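PDB 5CQF: L-lysine 6-monooxygenase from Pseudomonas syringae pv. tomato, which probably hydroxylates the side-chain amine of L-lysine with the help of FAD and NADPH, a step of siderophore biosynthesis. Local coordinates for residues T67-H71 with I285-E289; R60-L64 with R111-S115; V220-S225 with K292-I297; G169-P175 with T350-Y355. All coordinates share one frame; numbering follows the deposited sequence.

Contact 1: T67-H71 with I285-E289; sequences TDINH and IDPDE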
loop_
_atom_site.group_PDB
_atom_site.type_symbol
_atom_site.label_atom_id
_atom_site.label_comp_id
_atom_site.label_asym_id
_atom_site.label_seq_id
_atom_site.Cartn_x
_atom_site.Cartn_y
_atom_site.Cartn_z
ATOM N N THR A 67 13.031 17.346 -5.078
ATOM C CA THR A 67 13.711 16.284 -4.345
ATOM C C THR A 67 12.763 15.165 -3.893
ATOM O O THR A 67 11.723 15.427 -3.311
ATOM C CB THR A 67 14.481 16.850 -3.145
ATOM O OG1 THR A 67 15.305 17.929 -3.607
ATOM C CG2 THR A 67 15.363 15.750 -2.518
ATOM N N ASP A 68 13.152 13.919 -4.178
ATOM C CA ASP A 68 12.381 12.736 -3.793
ATOM C C ASP A 68 12.583 12.474 -2.305
ATOM O O ASP A 68 13.652 12.031 -1.882
ATOM C CB ASP A 68 12.806 11.518 -4.639
ATOM C CG ASP A 68 12.076 10.248 -4.269
ATOM O OD1 ASP A 68 11.082 10.334 -3.516
ATOM O OD2 ASP A 68 12.490 9.143 -4.734
ATOM N N ILE A 69 11.559 12.783 -1.520
ATOM C CA ILE A 69 11.590 12.591 -0.046
ATOM C C ILE A 69 10.794 11.359 0.327
ATOM O O ILE A 69 10.391 11.183 1.470
ATOM C CB ILE A 69 11.080 13.837 0.789
ATOM C CG1 ILE A 69 9.762 14.442 0.276
ATOM C CG2 ILE A 69 12.101 14.955 0.775
ATOM C CD1 ILE A 69 8.547 13.573 0.423
ATOM N N ASN A 70 10.578 10.485 -0.641
ATOM C CA ASN A 70 9.900 9.225 -0.374
ATOM C C ASN A 70 11.005 8.232 0.026
ATOM O O ASN A 70 11.454 7.379 -0.759
ATOM C CB ASN A 70 9.084 8.804 -1.592
ATOM C CG ASN A 70 8.258 7.572 -1.350
ATOM O OD1 ASN A 70 8.484 6.843 -0.408
ATOM N ND2 ASN A 70 7.318 7.316 -2.228
ATOM N N HIS A 71 11.491 8.445 1.252
ATOM C CA HIS A 71 12.502 7.616 1.876
ATOM C C HIS A 71 12.233 7.485 3.372
ATOM O O HIS A 71 11.412 8.197 3.976
ATOM C CB HIS A 71 13.914 8.147 1.615
ATOM C CG HIS A 71 14.166 9.528 2.115
ATOM N ND1 HIS A 71 14.152 9.852 3.456
ATOM C CD2 HIS A 71 14.489 10.666 1.458
ATOM C CE1 HIS A 71 14.439 11.135 3.602
ATOM N NE2 HIS A 71 14.660 11.653 2.407
ATOM N N ILE A 285 11.421 9.664 -10.368
ATOM C CA ILE A 285 10.412 10.514 -9.770
ATOM C C ILE A 285 9.765 9.773 -8.606
ATOM O O ILE A 285 9.453 8.580 -8.733
ATOM C CB ILE A 285 9.356 10.882 -10.819
ATOM C CG1 ILE A 285 9.997 11.715 -11.931
ATOM C CG2 ILE A 285 8.209 11.660 -10.194
ATOM C CD1 ILE A 285 9.048 11.988 -13.080
ATOM N N ASP A 286 9.633 10.460 -7.461
ATOM C CA ASP A 286 8.902 9.932 -6.287
ATOM C C ASP A 286 7.634 9.269 -6.800
ATOM O O ASP A 286 6.862 9.949 -7.475
ATOM C CB ASP A 286 8.543 11.109 -5.358
ATOM C CG ASP A 286 7.766 10.697 -4.104
ATOM O OD1 ASP A 286 7.285 9.548 -4.017
ATOM O OD2 ASP A 286 7.648 11.564 -3.187
ATOM N N PRO A 287 7.427 7.947 -6.522
ATOM C CA PRO A 287 6.210 7.272 -6.999
ATOM C C PRO A 287 4.920 7.933 -6.530
ATOM O O PRO A 287 3.955 7.879 -7.232
ATOM C CB PRO A 287 6.332 5.827 -6.462
ATOM C CG PRO A 287 7.480 5.831 -5.500
ATOM C CD PRO A 287 8.345 7.018 -5.836
ATOM N N ASP A 288 4.898 8.588 -5.372
ATOM C CA ASP A 288 3.674 9.326 -4.951
ATOM C C ASP A 288 3.438 10.578 -5.770
ATOM O O ASP A 288 2.290 10.978 -5.946
ATOM C CB ASP A 288 3.674 9.686 -3.460
ATOM C CG ASP A 288 3.808 8.472 -2.572
ATOM O OD1 ASP A 288 3.460 7.344 -3.010
ATOM O OD2 ASP A 288 4.283 8.644 -1.422
ATOM N N GLU A 289 4.503 11.196 -6.271
ATOM C CA GLU A 289 4.352 12.350 -7.167
ATOM C C GLU A 289 3.747 11.939 -8.516
ATOM O O GLU A 289 2.800 12.575 -8.990
ATOM C CB GLU A 289 5.680 13.066 -7.377
ATOM C CG GLU A 289 6.157 13.851 -6.154
ATOM C CD GLU A 289 5.236 15.019 -5.779
ATOM O OE1 GLU A 289 4.772 15.784 -6.682
ATOM O OE2 GLU A 289 4.987 15.176 -4.563
HETATM O O HOH W 1 9.208 13.441 -3.060
#

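Contact 2: R60-L64 with R111-S115; sequences RELLL and RHEWS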
loop_
_atom_site.group_PDB
_atom_site.type_symbol
_atom_site.label_atom_id
_atom_site.label_comp_id
_atom_site.label_asym_id
_atom_site.label_seq_id
_atom_site.Cartn_x
_atom_site.Cartn_y
_atom_site.Cartn_z
ATOM N N ARG A 60 14.312 27.880 2.485
ATOM C CA ARG A 60 14.550 26.469 2.802
ATOM C C ARG A 60 13.620 25.555 1.979
ATOM O O ARG A 60 14.055 24.522 1.449
ATOM C CB ARG A 60 14.353 26.221 4.297
ATOM C CG ARG A 60 15.308 26.985 5.208
ATOM C CD ARG A 60 15.031 26.665 6.669
ATOM N NE ARG A 60 15.333 27.782 7.566
ATOM C CZ ARG A 60 14.455 28.409 8.363
ATOM N NH1 ARG A 60 14.869 29.412 9.136
ATOM N NH2 ARG A 60 13.172 28.052 8.408
ATOM N N GLU A 61 12.351 25.959 1.867
ATOM C CA GLU A 61 11.364 25.284 1.012
ATOM C C GLU A 61 11.723 25.360 -0.479
ATOM O O GLU A 61 11.464 24.432 -1.241
ATOM C CB GLU A 61 9.958 25.856 1.248
ATOM C CG GLU A 61 9.407 25.545 2.632
ATOM C CD GLU A 61 7.909 25.775 2.764
ATOM O OE1 GLU A 61 7.427 26.847 2.334
ATOM O OE2 GLU A 61 7.216 24.879 3.309
ATOM N N LEU A 62 12.318 26.466 -0.893
ATOM C CA LEU A 62 12.852 26.565 -2.246
ATOM C C LEU A 62 13.931 25.490 -2.487
ATOM O O LEU A 62 14.021 24.953 -3.589
ATOM C CB LEU A 62 13.420 27.970 -2.503
ATOM C CG LEU A 62 13.391 28.507 -3.939
ATOM C CD1 LEU A 62 11.988 28.948 -4.341
ATOM C CD2 LEU A 62 14.367 29.665 -4.092
ATOM N N LEU A 63 14.720 25.170 -1.454
ATOM C CA LEU A 63 15.840 24.211 -1.570
ATOM C C LEU A 63 15.437 22.740 -1.714
ATOM O O LEU A 63 16.224 21.922 -2.182
ATOM C CB LEU A 63 16.751 24.302 -0.346
ATOM C CG LEU A 63 17.493 25.619 -0.113
ATOM C CD1 LEU A 63 17.922 25.758 1.353
ATOM C CD2 LEU A 63 18.687 25.720 -1.054
ATOM N N LEU A 64 14.252 22.388 -1.247
ATOM C CA LEU A 64 13.832 20.999 -1.273
ATOM C C LEU A 64 13.110 20.626 -2.570
ATOM O O LEU A 64 13.008 19.439 -2.898
ATOM C CB LEU A 64 12.964 20.681 -0.062
ATOM C CG LEU A 64 13.603 20.893 1.321
ATOM C CD1 LEU A 64 12.869 20.030 2.338
ATOM C CD2 LEU A 64 15.090 20.569 1.347
ATOM N N ARG A 111 7.401 16.905 2.186
ATOM C CA ARG A 111 8.340 17.959 1.924
ATOM C C ARG A 111 8.233 19.084 2.950
ATOM O O ARG A 111 9.232 19.577 3.447
ATOM C CB ARG A 111 8.074 18.526 0.541
ATOM C CG ARG A 111 8.947 19.720 0.201
ATOM C CD ARG A 111 9.093 19.881 -1.301
ATOM N NE ARG A 111 9.601 18.647 -1.903
ATOM C CZ ARG A 111 9.735 18.457 -3.211
ATOM N NH1 ARG A 111 9.417 19.437 -4.048
ATOM N NH2 ARG A 111 10.178 17.294 -3.674
ATOM N N HIS A 112 7.018 19.499 3.241
ATOM C CA HIS A 112 6.793 20.603 4.182
ATOM C C HIS A 112 7.350 20.244 5.578
ATOM O O HIS A 112 8.016 21.057 6.209
ATOM C CB HIS A 112 5.296 20.957 4.174
ATOM C CG HIS A 112 4.861 21.888 5.258
ATOM N ND1 HIS A 112 5.343 23.176 5.386
ATOM C CD2 HIS A 112 3.922 21.743 6.227
ATOM C CE1 HIS A 112 4.751 23.770 6.408
ATOM N NE2 HIS A 112 3.883 22.921 6.935
ATOM N N GLU A 113 7.136 19.000 6.011
ATOM C CA GLU A 113 7.669 18.546 7.279
ATOM C C GLU A 113 9.204 18.503 7.280
ATOM O O GLU A 113 9.848 18.994 8.226
ATOM C CB GLU A 113 7.050 17.208 7.733
ATOM C CG GLU A 113 7.392 16.895 9.197
ATOM C CD GLU A 113 6.570 15.792 9.854
ATOM O OE1 GLU A 113 6.015 14.893 9.168
ATOM O OE2 GLU A 113 6.478 15.799 11.103
ATOM N N TRP A 114 9.805 17.957 6.234
ATOM C CA TRP A 114 11.276 17.966 6.143
ATOM C C TRP A 114 11.865 19.379 6.144
ATOM O O TRP A 114 12.908 19.605 6.756
ATOM C CB TRP A 114 11.759 17.229 4.896
ATOM C CG TRP A 114 11.663 15.762 4.977
ATOM C CD1 TRP A 114 10.800 14.945 4.296
ATOM C CD2 TRP A 114 12.450 14.917 5.785
ATOM N NE1 TRP A 114 11.026 13.633 4.628
ATOM C CE2 TRP A 114 12.043 13.601 5.541
ATOM C CE3 TRP A 114 13.476 15.146 6.696
ATOM C CZ2 TRP A 114 12.599 12.546 6.185
ATOM C CZ3 TRP A 114 14.014 14.096 7.340
ATOM C CH2 TRP A 114 13.592 12.825 7.095
ATOM N N SER A 115 11.203 20.330 5.481
ATOM C CA SER A 115 11.596 21.754 5.573
ATOM C C SER A 115 11.597 22.270 6.994
ATOM O O SER A 115 12.589 22.866 7.451
ATOM C CB SER A 115 10.647 22.662 4.772
ATOM O OG SER A 115 10.788 22.382 3.397
#

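Contact 3: V220-S225 with K292-I297; sequences VLELVS and KLFSLI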
loop_
_atom_site.group_PDB
_atom_site.type_symbol
_atom_site.label_atom_id
_atom_site.label_comp_id
_atom_site.label_asym_id
_atom_site.label_seq_id
_atom_site.Cartn_x
_atom_site.Cartn_y
_atom_site.Cartn_z
ATOM N N VAL A 220 4.225 20.561 -13.357
ATOM C CA VAL A 220 3.028 20.207 -14.064
ATOM C C VAL A 220 1.890 20.074 -13.087
ATOM O O VAL A 220 0.823 20.650 -13.291
ATOM C CB VAL A 220 3.203 18.922 -14.882
ATOM C CG1 VAL A 220 1.879 18.452 -15.463
ATOM C CG2 VAL A 220 4.187 19.164 -16.016
ATOM N N LEU A 221 2.115 19.319 -12.031
ATOM C CA LEU A 221 1.069 19.092 -11.040
ATOM C C LEU A 221 0.567 20.390 -10.452
ATOM O O LEU A 221 -0.645 20.574 -10.277
ATOM C CB LEU A 221 1.567 18.181 -9.929
ATOM C CG LEU A 221 0.583 17.779 -8.816
ATOM C CD1 LEU A 221 -0.607 17.019 -9.365
ATOM C CD2 LEU A 221 1.314 16.892 -7.819
ATOM N N GLU A 222 1.482 21.299 -10.158
ATOM C CA GLU A 222 1.106 22.513 -9.488
ATOM C C GLU A 222 0.288 23.375 -10.450
ATOM O O GLU A 222 -0.725 23.997 -10.055
ATOM C CB GLU A 222 2.327 23.242 -8.955
ATOM C CG GLU A 222 2.048 24.647 -8.407
ATOM C CD GLU A 222 1.303 24.682 -7.073
ATOM O OE1 GLU A 222 1.400 23.709 -6.292
ATOM O OE2 GLU A 222 0.645 25.717 -6.797
ATOM N N LEU A 223 0.681 23.390 -11.720
ATOM C CA LEU A 223 -0.066 24.175 -12.692
ATOM C C LEU A 223 -1.488 23.641 -12.882
ATOM O O LEU A 223 -2.443 24.414 -12.777
ATOM C CB LEU A 223 0.639 24.225 -14.024
ATOM C CG LEU A 223 1.976 24.944 -14.036
ATOM C CD1 LEU A 223 2.580 24.757 -15.413
ATOM C CD2 LEU A 223 1.838 26.436 -13.697
ATOM N N VAL A 224 -1.649 22.347 -13.178
ATOM C CA VAL A 224 -2.998 21.819 -13.361
ATOM C C VAL A 224 -3.771 21.827 -12.036
ATOM O O VAL A 224 -4.982 21.747 -12.049
ATOM C CB VAL A 224 -3.046 20.394 -13.958
ATOM C CG1 VAL A 224 -2.430 20.353 -15.343
ATOM C CG2 VAL A 224 -2.378 19.381 -13.038
ATOM N N SER A 225 -3.089 21.933 -10.903
ATOM C CA SER A 225 -3.783 22.068 -9.619
ATOM C C SER A 225 -4.335 23.457 -9.369
ATOM O O SER A 225 -5.302 23.600 -8.671
ATOM C CB SER A 225 -2.868 21.724 -8.439
ATOM O OG SER A 225 -2.597 20.355 -8.430
ATOM N N LYS A 292 0.165 11.258 -7.920
ATOM C CA LYS A 292 -0.691 12.450 -7.735
ATOM C C LYS A 292 -1.052 13.039 -9.092
ATOM O O LYS A 292 -2.219 13.409 -9.352
ATOM C CB LYS A 292 -0.011 13.503 -6.843
ATOM C CG LYS A 292 -0.373 13.377 -5.371
ATOM C CD LYS A 292 0.773 13.745 -4.436
ATOM C CE LYS A 292 0.960 15.241 -4.289
ATOM N NZ LYS A 292 2.381 15.608 -3.966
ATOM N N LEU A 293 -0.046 13.117 -9.957
ATOM C CA LEU A 293 -0.240 13.718 -11.272
ATOM C C LEU A 293 -1.138 12.845 -12.107
ATOM O O LEU A 293 -2.111 13.323 -12.643
ATOM C CB LEU A 293 1.091 13.989 -11.973
ATOM C CG LEU A 293 0.964 14.526 -13.400
ATOM C CD1 LEU A 293 0.181 15.827 -13.457
ATOM C CD2 LEU A 293 2.349 14.732 -13.940
ATOM N N PHE A 294 -0.867 11.554 -12.167
ATOM C CA PHE A 294 -1.720 10.645 -12.967
ATOM C C PHE A 294 -3.187 10.591 -12.459
ATOM O O PHE A 294 -4.148 10.636 -13.241
ATOM C CB PHE A 294 -1.068 9.252 -12.991
ATOM C CG PHE A 294 -1.796 8.258 -13.830
ATOM C CD1 PHE A 294 -1.536 8.148 -15.208
ATOM C CD2 PHE A 294 -2.751 7.425 -13.263
ATOM C CE1 PHE A 294 -2.237 7.222 -15.989
ATOM C CE2 PHE A 294 -3.464 6.512 -14.046
ATOM C CZ PHE A 294 -3.202 6.407 -15.404
ATOM N N SER A 295 -3.373 10.526 -11.153
ATOM C CA SER A 295 -4.736 10.505 -10.579
ATOM C C SER A 295 -5.554 11.765 -10.895
ATOM O O SER A 295 -6.719 11.677 -11.237
ATOM C CB SER A 295 -4.668 10.310 -9.063
ATOM O OG SER A 295 -5.950 10.361 -8.469
ATOM N N LEU A 296 -4.922 12.928 -10.794
ATOM C CA LEU A 296 -5.596 14.182 -11.035
ATOM C C LEU A 296 -5.991 14.340 -12.488
ATOM O O LEU A 296 -7.086 14.798 -12.793
ATOM C CB LEU A 296 -4.680 15.344 -10.616
ATOM C CG LEU A 296 -5.204 16.785 -10.817
ATOM C CD1 LEU A 296 -6.640 16.902 -10.317
ATOM C CD2 LEU A 296 -4.306 17.781 -10.090
ATOM N N ILE A 297 -5.082 13.996 -13.393
ATOM C CA ILE A 297 -5.371 14.036 -14.811
ATOM C C ILE A 297 -6.535 13.100 -15.064
ATOM O O ILE A 297 -7.483 13.468 -15.711
ATOM C CB ILE A 297 -4.159 13.583 -15.659
ATOM C CG1 ILE A 297 -2.956 14.520 -15.464
ATOM C CG2 ILE A 297 -4.501 13.491 -17.145
ATOM C CD1 ILE A 297 -3.204 15.965 -15.811
#

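Contact 4: G169-P175 with T350-Y355; sequences GSAPRIP and TGYQQY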
loop_
_atom_site.group_PDB
_atom_site.type_symbol
_atom_site.label_atom_id
_atom_site.label_comp_id
_atom_site.label_asym_id
_atom_site.label_seq_id
_atom_site.Cartn_x
_atom_site.Cartn_y
_atom_site.Cartn_z
ATOM N N GLY A 169 26.858 24.333 -4.436
ATOM C CA GLY A 169 26.280 23.514 -5.504
ATOM C C GLY A 169 26.690 23.928 -6.911
ATOM O O GLY A 169 27.889 24.037 -7.214
ATOM N N SER A 170 25.683 24.140 -7.768
ATOM C CA SER A 170 25.877 24.448 -9.193
ATOM C C SER A 170 24.696 25.246 -9.721
ATOM O O SER A 170 23.772 25.522 -8.964
ATOM C CB SER A 170 26.040 23.159 -9.987
ATOM O OG SER A 170 27.369 22.693 -9.859
ATOM N N ALA A 171 24.717 25.611 -11.006
ATOM C CA ALA A 171 23.715 26.547 -11.568
ATOM C C ALA A 171 22.721 25.913 -12.560
ATOM O O ALA A 171 23.013 24.888 -13.175
ATOM C CB ALA A 171 24.415 27.733 -12.225
ATOM N N PRO A 172 21.545 26.535 -12.716
ATOM C CA PRO A 172 20.571 26.055 -13.707
ATOM C C PRO A 172 21.167 25.896 -15.112
ATOM O O PRO A 172 21.872 26.774 -15.578
ATOM C CB PRO A 172 19.496 27.164 -13.741
ATOM C CG PRO A 172 19.697 27.989 -12.524
ATOM C CD PRO A 172 21.096 27.757 -12.022
ATOM N N ARG A 173 20.873 24.781 -15.764
ATOM C CA ARG A 173 21.199 24.581 -17.161
ATOM C C ARG A 173 20.141 25.318 -17.989
ATOM O O ARG A 173 18.957 24.970 -17.954
ATOM C CB ARG A 173 21.193 23.083 -17.484
ATOM C CG ARG A 173 21.662 22.710 -18.892
ATOM C CD ARG A 173 21.655 21.198 -19.123
ATOM N NE ARG A 173 20.355 20.658 -19.552
ATOM C CZ ARG A 173 19.843 20.759 -20.790
ATOM N NH1 ARG A 173 18.654 20.217 -21.067
ATOM N NH2 ARG A 173 20.496 21.410 -21.757
ATOM N N ILE A 174 20.576 26.354 -18.696
ATOM C CA ILE A 174 19.745 27.094 -19.644
ATOM C C ILE A 174 20.360 26.957 -21.034
ATOM O O ILE A 174 21.381 27.595 -21.327
ATOM C CB ILE A 174 19.731 28.610 -19.339
ATOM C CG1 ILE A 174 19.327 28.903 -17.883
ATOM C CG2 ILE A 174 18.824 29.329 -20.328
ATOM C CD1 ILE A 174 17.911 28.496 -17.528
ATOM N N PRO A 175 19.749 26.144 -21.909
ATOM C CA PRO A 175 20.301 26.089 -23.261
ATOM C C PRO A 175 20.337 27.479 -23.891
ATOM O O PRO A 175 19.458 28.300 -23.596
ATOM C CB PRO A 175 19.327 25.179 -24.014
ATOM C CG PRO A 175 18.643 24.380 -22.959
ATOM C CD PRO A 175 18.588 25.257 -21.737
ATOM N N THR A 350 15.037 21.768 -16.989
ATOM C CA THR A 350 16.228 21.296 -17.652
ATOM C C THR A 350 17.300 20.835 -16.675
ATOM O O THR A 350 18.327 20.328 -17.114
ATOM C CB THR A 350 16.827 22.414 -18.520
ATOM O OG1 THR A 350 16.744 23.666 -17.826
ATOM C CG2 THR A 350 16.087 22.529 -19.822
ATOM N N GLY A 351 17.074 21.015 -15.369
ATOM C CA GLY A 351 18.061 20.639 -14.364
ATOM C C GLY A 351 19.199 21.643 -14.193
ATOM O O GLY A 351 19.067 22.820 -14.559
ATOM N N TYR A 352 20.311 21.165 -13.628
ATOM C CA TYR A 352 21.460 22.001 -13.244
ATOM C C TYR A 352 22.746 21.548 -13.929
ATOM O O TYR A 352 22.986 20.353 -14.146
ATOM C CB TYR A 352 21.660 22.008 -11.709
ATOM C CG TYR A 352 20.478 22.585 -10.943
ATOM C CD1 TYR A 352 19.368 21.798 -10.644
ATOM C CD2 TYR A 352 20.457 23.918 -10.537
ATOM C CE1 TYR A 352 18.274 22.319 -9.965
ATOM C CE2 TYR A 352 19.367 24.448 -9.853
ATOM C CZ TYR A 352 18.273 23.645 -9.574
ATOM O OH TYR A 352 17.184 24.150 -8.893
ATOM N N GLN A 353 23.571 22.540 -14.244
ATOM C CA GLN A 353 24.844 22.365 -14.941
ATOM C C GLN A 353 25.913 21.825 -14.002
ATOM O O GLN A 353 26.050 22.333 -12.898
ATOM C CB GLN A 353 25.315 23.728 -15.492
ATOM C CG GLN A 353 26.465 23.648 -16.505
ATOM C CD GLN A 353 26.147 22.798 -17.756
ATOM O OE1 GLN A 353 25.927 21.599 -17.671
ATOM N NE2 GLN A 353 26.153 23.427 -18.911
ATOM N N GLN A 354 26.663 20.803 -14.420
ATOM C CA GLN A 354 27.859 20.405 -13.662
ATOM C C GLN A 354 29.022 21.290 -14.125
ATOM O O GLN A 354 29.360 21.354 -15.299
ATOM C CB GLN A 354 28.190 18.888 -13.732
ATOM C CG GLN A 354 28.238 18.224 -15.122
ATOM C CD GLN A 354 29.015 16.876 -15.181
ATOM O OE1 GLN A 354 28.883 16.001 -14.304
ATOM N NE2 GLN A 354 29.815 16.707 -16.250
ATOM N N TYR A 355 29.595 22.027 -13.189
ATOM C CA TYR A 355 30.732 22.848 -13.494
ATOM C C TYR A 355 31.929 21.925 -13.647
ATOM O O TYR A 355 31.990 20.854 -13.035
ATOM C CB TYR A 355 30.980 23.833 -12.360
ATOM C CG TYR A 355 30.018 24.998 -12.307
ATOM C CD1 TYR A 355 29.804 25.797 -13.434
ATOM C CD2 TYR A 355 29.376 25.349 -11.117
ATOM C CE1 TYR A 355 28.951 26.892 -13.387
ATOM C CE2 TYR A 355 28.517 26.438 -11.057
ATOM C CZ TYR A 355 28.305 27.206 -12.195
ATOM O OH TYR A 355 27.466 28.302 -12.154
#

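Contact 1: T67-H71 with I285-E289
Asn70 and Asp286 form the polar centre of this contact: ND2 of Asn70 donates to OD1 of Asp286 at 2.9 Å. The approach is on the syn side but 32° out of the carboxylate plane, whereas the acceptor lies almost in the plane of the Asn70 amide. From the other face of the carboxylate, Asp288 N reaches the same Asp286 OD1, also at 2.9 Å. Asp286 is thus the N-cap of helix 287-302, its OD1 held by two N-H groups, one from each segment. Loop 67-71 is shaped by an Asx turn, in which Asp68 OD1 accepts from Asn70 N. A chi1 of 178° sets Asp68 OD1 beside Asp286 CB, 3.2 Å away, the two side chains crossing at about a right angle. Asp68, Asn70 and Asp286 make the close-packed part, and both aspartates are buried. Asp68 OD1 lies 3.7 Å from Asp286 OD2, a repulsion that the N-H donors on each carboxylate probably offset. Gln248 N and Asn251 ND2 take up Asp68 OD2. Toward solvent the fit is looser: Pro287 CG lies 3.6 Å from Asn70 ND2, and the exposed Asp288 brings OD2 to 3.4 Å from that nitrogen without a hydrogen bond.

Contact 2: R60-L64 with R111-S115
Leu64 and Arg111 meet where two helices pack steeply across each other: helix 57-64, which follows strand 47-50 of the first parallel sheet, and the start of helix 111-125. The axes of the two short segments approach to 9.5 Å, with their directions 129° apart. From Arg111 CB the chain sets out with CG opposite the backbone N (chi1 176°), and this carries it along the flank of the other helix. CG and CD both rest on Leu64 CB, the CG to CB distance being 4.1 Å. A bend at chi3 (-55°) then lays the guanidinium under the C-terminal carbonyl of segment 60-64, and Leu64 O sits over the centre of one face, 3.4 Å from Arg111 CZ. NE, buried here, has no hydrogen-bond partner in the model, whereas NH1 forms a salt bridge with Glu218. Further along, Leu64 CD1 lies 4.0 Å from Trp114 CB. At one margin, His112 ND1 donates a long but straight hydrogen bond to Glu61 OE2 (3.3 Å), with the oxygen at the ring edge and near its plane. Beside this pair His112 also packs on Glu299 of the second subunit. Between Glu61 and Leu64 sits Ser115, its OG 3.5 Å from Glu61 CG and 3.3 Å from Leu64 CD1. The same hydroxyl donates to Arg111 O from above its carbonyl plane, an oxygen that also accepts from Ser115 N.

Contact 3: V220-S225 with K292-I297
Leu221 and Leu293 lead a contact that is held together by apolar packing between two helices running 30° apart, with segment axes 10.0 Å from each other. Leu221 uses both branches: CD1 lies 3.8 Å from Leu293 CA and also touches Leu296 CD2, while CD2 spreads over the aliphatic part of Lys292, at CB and CE. A chi1 of -178° turns the Leu221 isobutyl group to the carbonyl side and so round to helix 287-302. Deeper in, Val220 CG1 meets Leu293 CD1 at 3.7 Å, the two side chains crossing at about a right angle. Val224 CG2 lies 3.9 Å from Leu296 CD2 as those side chains slide past each other in opposite directions.

The polar groups of Ser225 and Lys292, on the more exposed side, each bond within their own helix. Ser225 OG donates to Leu221 O at 2.7 Å. It also presents its oxygen to Leu296 CD2 at 3.5 Å. Lys292 NZ forms a salt bridge with Glu289 OE2.

Helix 214-226 is the crossover between the neighbouring parallel strands 206-210 and 231-235, a beta-alpha-beta unit probably of the NADPH-binding Rossmann domain. Val220 also packs on Val209 and Val232 of this sheet. No hydrogen bond crosses between segments 220-225 and 292-297, so here the two helices are fitted together by side-chain shape and burial of carbon.

Contact 4: G169-P175 with T350-Y355
Two connections between the parallel sheets of the protein pair here through a single beta bridge: segment 169-175 leads from strand 163-166 toward strand 186-188, while segment 350-355 leads back from strand 345-348. This is consistent with a second nucleotide-binding domain, probably for NADPH, inserted into the FAD domain, as in flavoprotein monooxygenases of this kind. Pro172 and Tyr352 form the non-hydrogen-bonded pair of an antiparallel bridge, their CA atoms 4.2 Å apart. On one flank of it Gln353 N donates to Ala171 O at 2.6 Å, on the other Arg173 N to Gly351 O at 2.9 Å.

Beyond the bridge, Thr350 is gripped by Arg173 twice. Its hydroxyl OG1, set by chi1 of 40° between backbone N and carbonyl carbon, donates to Arg173 O at 2.6 Å. Arg173 NE returns a bond to Thr350 O at 3.2 Å, after its chain bends at chi3 (85°). NH1 then rests 3.7 Å from Thr350 CG2.

Aromatic rings flank the crossing. Tyr352 brings CD2 within 3.6 Å of Pro172 N and also meets His188 edge-to-face, while Tyr355 touches Ala171 CB with its OH at 3.1 Å, CZ lying behind.

Three of the four hydrogen bonds involve Arg173, through its N, O and NE. Two backbone bonds and two side-chain-to-backbone bonds thus fix the register of the linkers, with Tyr352 and Tyr355 packing alongside.

Contacts 1, 2 and 3 form a chain of neighbours. Contact 1 touches contact 2, with centres 13 Å apart, and contact 3, with centres 15 Å apart, sharing helix 287-302 with the latter. Contacts 2 and 3 both reach the second subunit. Contact 4 touches none of the others, its centre lying 20 to 26 Å from theirs. Along the chain the segments of contact 1 alternate with those of the other three; contact 2 closes before contacts 3 and 4 open, and contact 3 is nested within the loop closed by contact 4. The arrangement is consistent with two nucleotide-binding domains joined at separate places, by loop 67-71 against helix 287-302 and by the paired linkers.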